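Local coordinates for DNA polymerase (Bacillus phage phi29, PDB 1XHX), which copies the linear phage genome by protein-primed, strand-displacing DNA synthesis of high processivity and proofreads the new strand with a 3'-5' exonuclease, at residues F292-G297 with Y315-G320; M506-G511 with Y521-F526. The protein carries 2 engineered substitutions. One frame throughout, in Å; residues are numbered along the deposited sequence.

Contact 1: residues F292-G297 with Y315-G320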
ATOM      1  N   PHE A 292      -7.044  20.603  25.206  1.00 38.09           N
ATOM      2  CA  PHE A 292      -5.791  21.144  24.701  1.00 36.85           C
ATOM      3  C   PHE A 292      -5.986  22.369  23.815  1.00 36.08           C
ATOM      4  O   PHE A 292      -7.060  22.577  23.247  1.00 36.49           O
ATOM      5  CB  PHE A 292      -5.014  20.043  23.961  1.00 28.00           C
ATOM      6  CG  PHE A 292      -5.823  19.336  22.913  1.00 28.78           C
ATOM      7  CD1 PHE A 292      -5.995  19.895  21.654  1.00 27.50           C
ATOM      8  CD2 PHE A 292      -6.425  18.118  23.191  1.00 26.21           C
ATOM      9  CE1 PHE A 292      -6.763  19.259  20.689  1.00 35.00           C
ATOM     10  CE2 PHE A 292      -7.196  17.473  22.234  1.00 35.20           C
ATOM     11  CZ  PHE A 292      -7.363  18.042  20.976  1.00 34.26           C
ATOM     12  N   GLU A 293      -4.935  23.178  23.714  1.00 34.71           N
ATOM     13  CA  GLU A 293      -4.959  24.397  22.919  1.00 36.14           C
ATOM     14  C   GLU A 293      -3.620  24.529  22.190  1.00 32.69           C
ATOM     15  O   GLU A 293      -2.573  24.537  22.823  1.00 37.51           O
ATOM     16  CB  GLU A 293      -5.171  25.593  23.847  1.00 43.47           C
ATOM     17  CG  GLU A 293      -5.777  26.828  23.198  1.00 63.74           C
ATOM     18  CD  GLU A 293      -7.164  26.573  22.630  1.00 73.27           C
ATOM     19  OE1 GLU A 293      -7.942  25.816  23.252  1.00 76.23           O
ATOM     20  OE2 GLU A 293      -7.482  27.142  21.565  1.00 81.31           O
ATOM     21  N   LEU A 294      -3.656  24.633  20.864  1.00 32.53           N
ATOM     22  CA  LEU A 294      -2.435  24.745  20.070  1.00 32.45           C
ATOM     23  C   LEU A 294      -1.610  25.968  20.436  1.00 34.37           C
ATOM     24  O   LEU A 294      -2.124  27.085  20.455  1.00 37.90           O
ATOM     25  CB  LEU A 294      -2.776  24.790  18.579  1.00 33.82           C
ATOM     26  CG  LEU A 294      -1.598  24.884  17.600  1.00 35.49           C
ATOM     27  CD1 LEU A 294      -0.671  23.698  17.792  1.00 36.32           C
ATOM     28  CD2 LEU A 294      -2.121  24.907  16.168  1.00 36.36           C
ATOM     29  N   LYS A 295      -0.331  25.754  20.728  1.00 32.52           N
ATOM     30  CA  LYS A 295       0.564  26.852  21.090  1.00 39.32           C
ATOM     31  C   LYS A 295       0.856  27.704  19.867  1.00 43.55           C
ATOM     32  O   LYS A 295       0.952  27.196  18.757  1.00 47.67           O
ATOM     33  CB  LYS A 295       1.881  26.313  21.661  1.00 41.03           C
ATOM     34  CG  LYS A 295       1.760  25.668  23.038  1.00 35.96           C
ATOM     35  CD  LYS A 295       3.089  25.067  23.474  1.00 39.46           C
ATOM     36  CE  LYS A 295       3.048  24.612  24.924  1.00 42.74           C
ATOM     37  NZ  LYS A 295       4.266  23.859  25.313  1.00 48.73           N
ATOM     38  N   GLU A 296       1.000  29.005  20.081  1.00 48.25           N
ATOM     39  CA  GLU A 296       1.264  29.940  18.996  1.00 48.25           C
ATOM     40  C   GLU A 296       2.513  29.569  18.203  1.00 44.05           C
ATOM     41  O   GLU A 296       3.569  29.309  18.775  1.00 42.22           O
ATOM     42  CB  GLU A 296       1.416  31.360  19.552  1.00 59.03           C
ATOM     43  CG  GLU A 296       1.335  32.447  18.487  1.00 76.08           C
ATOM     44  CD  GLU A 296      -0.080  32.650  17.960  1.00 82.38           C
ATOM     45  OE1 GLU A 296      -0.877  31.684  17.989  1.00 88.13           O
ATOM     46  OE2 GLU A 296      -0.389  33.774  17.507  1.00 82.74           O
ATOM     47  N   GLY A 297       2.380  29.549  16.880  1.00 40.33           N
ATOM     48  CA  GLY A 297       3.509  29.220  16.031  1.00 39.55           C
ATOM     49  C   GLY A 297       3.857  27.746  15.906  1.00 38.47           C
ATOM     50  O   GLY A 297       4.974  27.409  15.516  1.00 37.66           O
ATOM     51  N   TYR A 315      -6.162  17.856  11.665  1.00 57.40           N
ATOM     52  CA  TYR A 315      -5.439  18.033  12.916  1.00 51.56           C
ATOM     53  C   TYR A 315      -6.028  19.204  13.701  1.00 47.65           C
ATOM     54  O   TYR A 315      -6.094  20.337  13.214  1.00 42.09           O
ATOM     55  CB  TYR A 315      -3.944  18.229  12.642  1.00 47.58           C
ATOM     56  CG  TYR A 315      -3.321  16.965  12.048  1.00 43.47           C
ATOM     57  CD1 TYR A 315      -3.293  16.738  10.670  1.00 39.06           C
ATOM     58  CD2 TYR A 315      -2.823  15.970  12.887  1.00 42.32           C
ATOM     59  CE1 TYR A 315      -2.774  15.564  10.168  1.00 39.97           C
ATOM     60  CE2 TYR A 315      -2.305  14.789  12.396  1.00 40.34           C
ATOM     61  CZ  TYR A 315      -2.292  14.586  11.027  1.00 40.10           C
ATOM     62  OH  TYR A 315      -1.795  13.396  10.512  1.00 37.28           O
ATOM     63  N   LEU A 316      -6.462  18.898  14.921  1.00 45.55           N
ATOM     64  CA  LEU A 316      -7.101  19.851  15.823  1.00 46.06           C
ATOM     65  C   LEU A 316      -6.242  20.952  16.447  1.00 47.42           C
ATOM     66  O   LEU A 316      -5.124  20.714  16.910  1.00 44.92           O
ATOM     67  CB  LEU A 316      -7.796  19.073  16.940  1.00 45.50           C
ATOM     68  CG  LEU A 316      -8.735  17.966  16.453  1.00 45.58           C
ATOM     69  CD1 LEU A 316      -9.311  17.220  17.639  1.00 35.85           C
ATOM     70  CD2 LEU A 316      -9.851  18.570  15.614  1.00 48.01           C
ATOM     71  N   LYS A 317      -6.792  22.164  16.475  1.00 48.17           N
ATOM     72  CA  LYS A 317      -6.100  23.302  17.069  1.00 49.73           C
ATOM     73  C   LYS A 317      -6.472  23.374  18.548  1.00 45.03           C
ATOM     74  O   LYS A 317      -5.751  23.952  19.363  1.00 41.50           O
ATOM     75  CB  LYS A 317      -6.499  24.599  16.360  1.00 57.53           C
ATOM     76  CG  LYS A 317      -6.108  24.642  14.886  1.00 71.52           C
ATOM     77  CD  LYS A 317      -6.459  25.982  14.242  1.00 82.12           C
ATOM     78  CE  LYS A 317      -6.060  26.022  12.770  1.00 85.02           C
ATOM     79  NZ  LYS A 317      -6.360  27.339  12.140  1.00 86.03           N
ATOM     80  N   SER A 318      -7.607  22.778  18.890  1.00 42.32           N
ATOM     81  CA  SER A 318      -8.069  22.753  20.272  1.00 43.62           C
ATOM     82  C   SER A 318      -9.201  21.752  20.392  1.00 43.27           C
ATOM     83  O   SER A 318      -9.870  21.444  19.404  1.00 40.59           O
ATOM     84  CB  SER A 318      -8.557  24.137  20.712  1.00 46.30           C
ATOM     85  OG  SER A 318      -9.973  24.203  20.726  1.00 45.16           O
ATOM     86  N   SER A 319      -9.401  21.245  21.605  1.00 41.29           N
ATOM     87  CA  SER A 319     -10.459  20.282  21.879  1.00 38.39           C
ATOM     88  C   SER A 319     -11.821  20.977  21.811  1.00 41.09           C
ATOM     89  O   SER A 319     -12.873  20.348  21.965  1.00 43.68           O
ATOM     90  CB  SER A 319     -10.234  19.637  23.252  1.00 34.34           C
ATOM     91  OG  SER A 319      -9.798  20.592  24.208  1.00 38.70           O
ATOM     92  N   GLY A 320     -11.780  22.284  21.584  1.00 39.10           N
ATOM     93  CA  GLY A 320     -12.987  23.081  21.452  1.00 47.73           C
ATOM     94  C   GLY A 320     -14.106  22.890  22.457  1.00 48.71           C
ATOM     95  O   GLY A 320     -15.244  22.621  22.070  1.00 48.70           O
TER
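Phe292 and Glu293, near the end of strand 283-294, meet Ser318 and Ser319 of a coil, and the two backbones join through a single beta bridge, Glu293 with Ser318; on its other edge Glu293 pairs with Asp341 of strand 340-356. Ser319 N donates to Phe292 O over 3.2 Å, while Phe292 N is taken by Ser319 OG at 2.9 Å, so one of the bonds beside the bridge ends on a serine hydroxyl rather than a backbone carbonyl. Farther along, Leu294 N reaches Lys317 O at 2.7 Å, almost in line with that C=O. From Phe292 CB, CG sits between the backbone N and the carbonyl carbon (chi1 52°), which puts a ring face under Ser319 N and CB. CD1 lies near Ser318 CA; Phe292 CE1 is 3.4 Å from Ser319 N, off toward the rim. CD2 and CE2 meet Ser319 CB, which stands over the face, 4.0 Å from the Phe292 ring centroid, in a CH-pi contact. CZ lies near Ser319 N and CA, and Leu316 CB approaches CE1 at the ring edge. Tyr340 turns its ring steeply to that of Phe292. On the exposed side Glu293 bends at chi2 (61°), and Glu293 OE1 rests 3.1 Å from Ser318 CB.

Contact 2: residues M506-G511 with Y521-F526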
ATOM      1  N   MET A 506      13.711  21.414 -14.505  1.00 33.15           N
ATOM      2  CA  MET A 506      14.349  20.196 -15.004  1.00 36.77           C
ATOM      3  C   MET A 506      15.570  20.531 -15.866  1.00 43.26           C
ATOM      4  O   MET A 506      15.582  21.534 -16.582  1.00 42.52           O
ATOM      5  CB  MET A 506      13.355  19.381 -15.843  1.00 39.54           C
ATOM      6  CG  MET A 506      12.052  19.003 -15.141  1.00 38.89           C
ATOM      7  SD  MET A 506      12.282  17.893 -13.732  1.00 50.02           S
ATOM      8  CE  MET A 506      12.647  16.325 -14.573  1.00 51.29           C
ATOM      9  N   LYS A 507      16.594  19.690 -15.792  1.00 47.25           N
ATOM     10  CA  LYS A 507      17.801  19.882 -16.585  1.00 56.51           C
ATOM     11  C   LYS A 507      18.195  18.577 -17.276  1.00 63.97           C
ATOM     12  O   LYS A 507      17.958  17.488 -16.752  1.00 63.71           O
ATOM     13  CB  LYS A 507      18.953  20.377 -15.705  1.00 52.85           C
ATOM     14  CG  LYS A 507      19.389  19.399 -14.638  1.00 57.53           C
ATOM     15  CD  LYS A 507      20.570  19.942 -13.859  1.00 59.42           C
ATOM     16  CE  LYS A 507      20.992  18.980 -12.761  1.00 67.69           C
ATOM     17  NZ  LYS A 507      22.097  19.523 -11.918  1.00 74.09           N
ATOM     18  N   GLU A 508      18.794  18.696 -18.458  1.00 74.12           N
ATOM     19  CA  GLU A 508      19.221  17.534 -19.231  1.00 81.53           C
ATOM     20  C   GLU A 508      20.594  17.025 -18.819  1.00 84.29           C
ATOM     21  O   GLU A 508      21.545  17.797 -18.709  1.00 85.30           O
ATOM     22  CB  GLU A 508      19.242  17.869 -20.722  1.00 87.84           C
ATOM     23  CG  GLU A 508      17.865  18.004 -21.354  1.00103.05           C
ATOM     24  CD  GLU A 508      17.928  18.371 -22.831  1.00111.59           C
ATOM     25  OE1 GLU A 508      18.926  18.010 -23.493  1.00113.23           O
ATOM     26  OE2 GLU A 508      16.972  19.005 -23.334  1.00115.80           O
ATOM     27  N   VAL A 509      20.685  15.718 -18.596  1.00 89.30           N
ATOM     28  CA  VAL A 509      21.931  15.065 -18.212  1.00 94.43           C
ATOM     29  C   VAL A 509      21.962  13.664 -18.819  1.00 98.96           C
ATOM     30  O   VAL A 509      21.032  12.878 -18.631  1.00 99.16           O
ATOM     31  CB  VAL A 509      22.059  14.940 -16.681  1.00 92.82           C
ATOM     32  CG1 VAL A 509      23.325  14.185 -16.326  1.00 92.16           C
ATOM     33  CG2 VAL A 509      22.077  16.318 -16.046  1.00 95.60           C
ATOM     34  N   ASP A 510      23.031  13.365 -19.552  1.00102.02           N
ATOM     35  CA  ASP A 510      23.194  12.067 -20.196  1.00103.15           C
ATOM     36  C   ASP A 510      21.993  11.706 -21.068  1.00102.51           C
ATOM     37  O   ASP A 510      21.567  10.551 -21.112  1.00102.52           O
ATOM     38  CB  ASP A 510      23.425  10.974 -19.144  1.00106.54           C
ATOM     39  CG  ASP A 510      24.669  11.224 -18.303  1.00111.21           C
ATOM     40  OD1 ASP A 510      25.656  11.765 -18.847  1.00113.36           O
ATOM     41  OD2 ASP A 510      24.665  10.868 -17.105  1.00111.34           O
ATOM     42  N   GLY A 511      21.449  12.706 -21.756  1.00101.50           N
ATOM     43  CA  GLY A 511      20.315  12.482 -22.639  1.00100.82           C
ATOM     44  C   GLY A 511      18.956  12.282 -21.988  1.00100.98           C
ATOM     45  O   GLY A 511      18.020  11.822 -22.647  1.00101.69           O
ATOM     46  N   TYR A 521      18.870  24.751 -15.194  1.00 37.59           N
ATOM     47  CA  TYR A 521      17.728  24.015 -15.707  1.00 37.12           C
ATOM     48  C   TYR A 521      17.529  24.397 -17.161  1.00 34.77           C
ATOM     49  O   TYR A 521      17.967  25.456 -17.587  1.00 36.80           O
ATOM     50  CB  TYR A 521      16.478  24.369 -14.913  1.00 39.36           C
ATOM     51  CG  TYR A 521      15.864  25.703 -15.274  1.00 33.93           C
ATOM     52  CD1 TYR A 521      14.778  25.781 -16.146  1.00 34.78           C
ATOM     53  CD2 TYR A 521      16.359  26.888 -14.731  1.00 34.69           C
ATOM     54  CE1 TYR A 521      14.194  27.006 -16.463  1.00 33.12           C
ATOM     55  CE2 TYR A 521      15.787  28.118 -15.042  1.00 30.22           C
ATOM     56  CZ  TYR A 521      14.704  28.173 -15.908  1.00 36.60           C
ATOM     57  OH  TYR A 521      14.131  29.392 -16.215  1.00 41.27           O
ATOM     58  N   THR A 522      16.862  23.532 -17.914  1.00 38.16           N
ATOM     59  CA  THR A 522      16.610  23.775 -19.324  1.00 44.84           C
ATOM     60  C   THR A 522      15.126  23.664 -19.625  1.00 47.99           C
ATOM     61  O   THR A 522      14.659  24.151 -20.655  1.00 48.44           O
ATOM     62  CB  THR A 522      17.355  22.757 -20.205  1.00 48.61           C
ATOM     63  OG1 THR A 522      16.854  21.437 -19.943  1.00 49.46           O
ATOM     64  CG2 THR A 522      18.850  22.796 -19.906  1.00 53.74           C
ATOM     65  N   ASP A 523      14.390  23.021 -18.725  1.00 46.28           N
ATOM     66  CA  ASP A 523      12.957  22.837 -18.905  1.00 50.64           C
ATOM     67  C   ASP A 523      12.159  23.001 -17.628  1.00 49.33           C
ATOM     68  O   ASP A 523      12.709  23.079 -16.530  1.00 47.49           O
ATOM     69  CB  ASP A 523      12.667  21.447 -19.477  1.00 61.51           C
ATOM     70  CG  ASP A 523      12.740  21.409 -20.984  1.00 68.44           C
ATOM     71  OD1 ASP A 523      11.902  22.077 -21.630  1.00 72.21           O
ATOM     72  OD2 ASP A 523      13.633  20.715 -21.521  1.00 69.86           O
ATOM     73  N   ILE A 524      10.846  23.053 -17.798  1.00 49.09           N
ATOM     74  CA  ILE A 524       9.920  23.170 -16.687  1.00 51.25           C
ATOM     75  C   ILE A 524       8.924  22.033 -16.869  1.00 53.91           C
ATOM     76  O   ILE A 524       8.179  21.999 -17.852  1.00 54.28           O
ATOM     77  CB  ILE A 524       9.179  24.527 -16.703  1.00 49.44           C
ATOM     78  CG1 ILE A 524      10.170  25.666 -16.454  1.00 45.53           C
ATOM     79  CG2 ILE A 524       8.080  24.539 -15.645  1.00 41.03           C
ATOM     80  CD1 ILE A 524      10.824  25.631 -15.091  1.00 50.04           C
ATOM     81  N   LYS A 525       8.937  21.089 -15.931  1.00 52.27           N
ATOM     82  CA  LYS A 525       8.044  19.942 -15.990  1.00 52.22           C
ATOM     83  C   LYS A 525       6.810  20.145 -15.131  1.00 49.35           C
ATOM     84  O   LYS A 525       6.909  20.287 -13.915  1.00 48.82           O
ATOM     85  CB  LYS A 525       8.771  18.680 -15.533  1.00 47.60           C
ATOM     86  CG  LYS A 525       7.863  17.479 -15.313  1.00 54.77           C
ATOM     87  CD  LYS A 525       8.633  16.373 -14.614  1.00 65.60           C
ATOM     88  CE  LYS A 525       7.721  15.262 -14.134  1.00 71.20           C
ATOM     89  NZ  LYS A 525       8.489  14.257 -13.345  1.00 72.14           N
ATOM     90  N   PHE A 526       5.650  20.150 -15.775  1.00 46.62           N
ATOM     91  CA  PHE A 526       4.385  20.316 -15.078  1.00 46.15           C
ATOM     92  C   PHE A 526       4.057  19.000 -14.366  1.00 46.98           C
ATOM     93  O   PHE A 526       4.087  17.935 -14.984  1.00 49.61           O
ATOM     94  CB  PHE A 526       3.285  20.657 -16.084  1.00 44.77           C
ATOM     95  CG  PHE A 526       1.965  20.975 -15.452  1.00 48.83           C
ATOM     96  CD1 PHE A 526       1.763  22.189 -14.813  1.00 48.29           C
ATOM     97  CD2 PHE A 526       0.924  20.060 -15.495  1.00 46.65           C
ATOM     98  CE1 PHE A 526       0.536  22.490 -14.226  1.00 53.71           C
ATOM     99  CE2 PHE A 526      -0.303  20.351 -14.914  1.00 53.33           C
ATOM    100  CZ  PHE A 526      -0.498  21.570 -14.278  1.00 52.31           C
TER
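Met506 and Asp523 form an antiparallel hydrogen-bonded pair at a classic beta bulge, where Thr522 and Asp523 both face Met506 and the short strand segments run at 118° to each other. Met506 N gives a bond of 2.8 Å to Asp523 O, from above that carbonyl's plane. Met506 O takes two in return: Thr522 N at 2.7 Å, in the carbonyl plane, and Asp523 N at 2.9 Å, tilted from it. Tyr521 CB comes up against the same oxygen.

Met506 has the largest buried area of the contact. Bent at chi2 (-64°) and chi3 (-74°), it crosses Lys525 at a slant: Met506 CG presses on Lys525 CB at 3.3 Å, with SD and CE lying against the lysine's CB and CD. The Lys525 side chain is about 7 Å from that of Lys529, which stabilises the primer terminus at the polymerisation active site. Glu508 extends across Thr522 at about a right angle. Glu508 OE2 stops 4.2 Å from Asp523 OD2, with the carboxylates nearly coplanar; two like charges so close could raise the pKa of one. Lys507 NZ forms a salt bridge with Asp520.

Strand 499-509 pairs with 491-496, 512-515 and 523-530; Leu513 of strand 512-515 touches both Glu508 and Asp523.

How the contacts relate
Following the chain from the N terminus, strand 283-294 runs out into a coil without helix or strand, and contact 1 closes it when 315-320 returns beside the strand's end, shortly before strand 324-329 begins. The chain then passes through strand 340-356 and the helices and strands that follow it before strand 499-509 leads into contact 2. There the loop is shorter and holds strand 512-515; 521-526, which includes the start of strand 523-530, closes it. The two loops lie in series, neither enclosing nor crossing the other. The first strand of each contact belongs to a different antiparallel sheet of the polymerisation region; 315-320 adds only a bridged coil. The centres of contact 1 and contact 2 are about 43 Å apart.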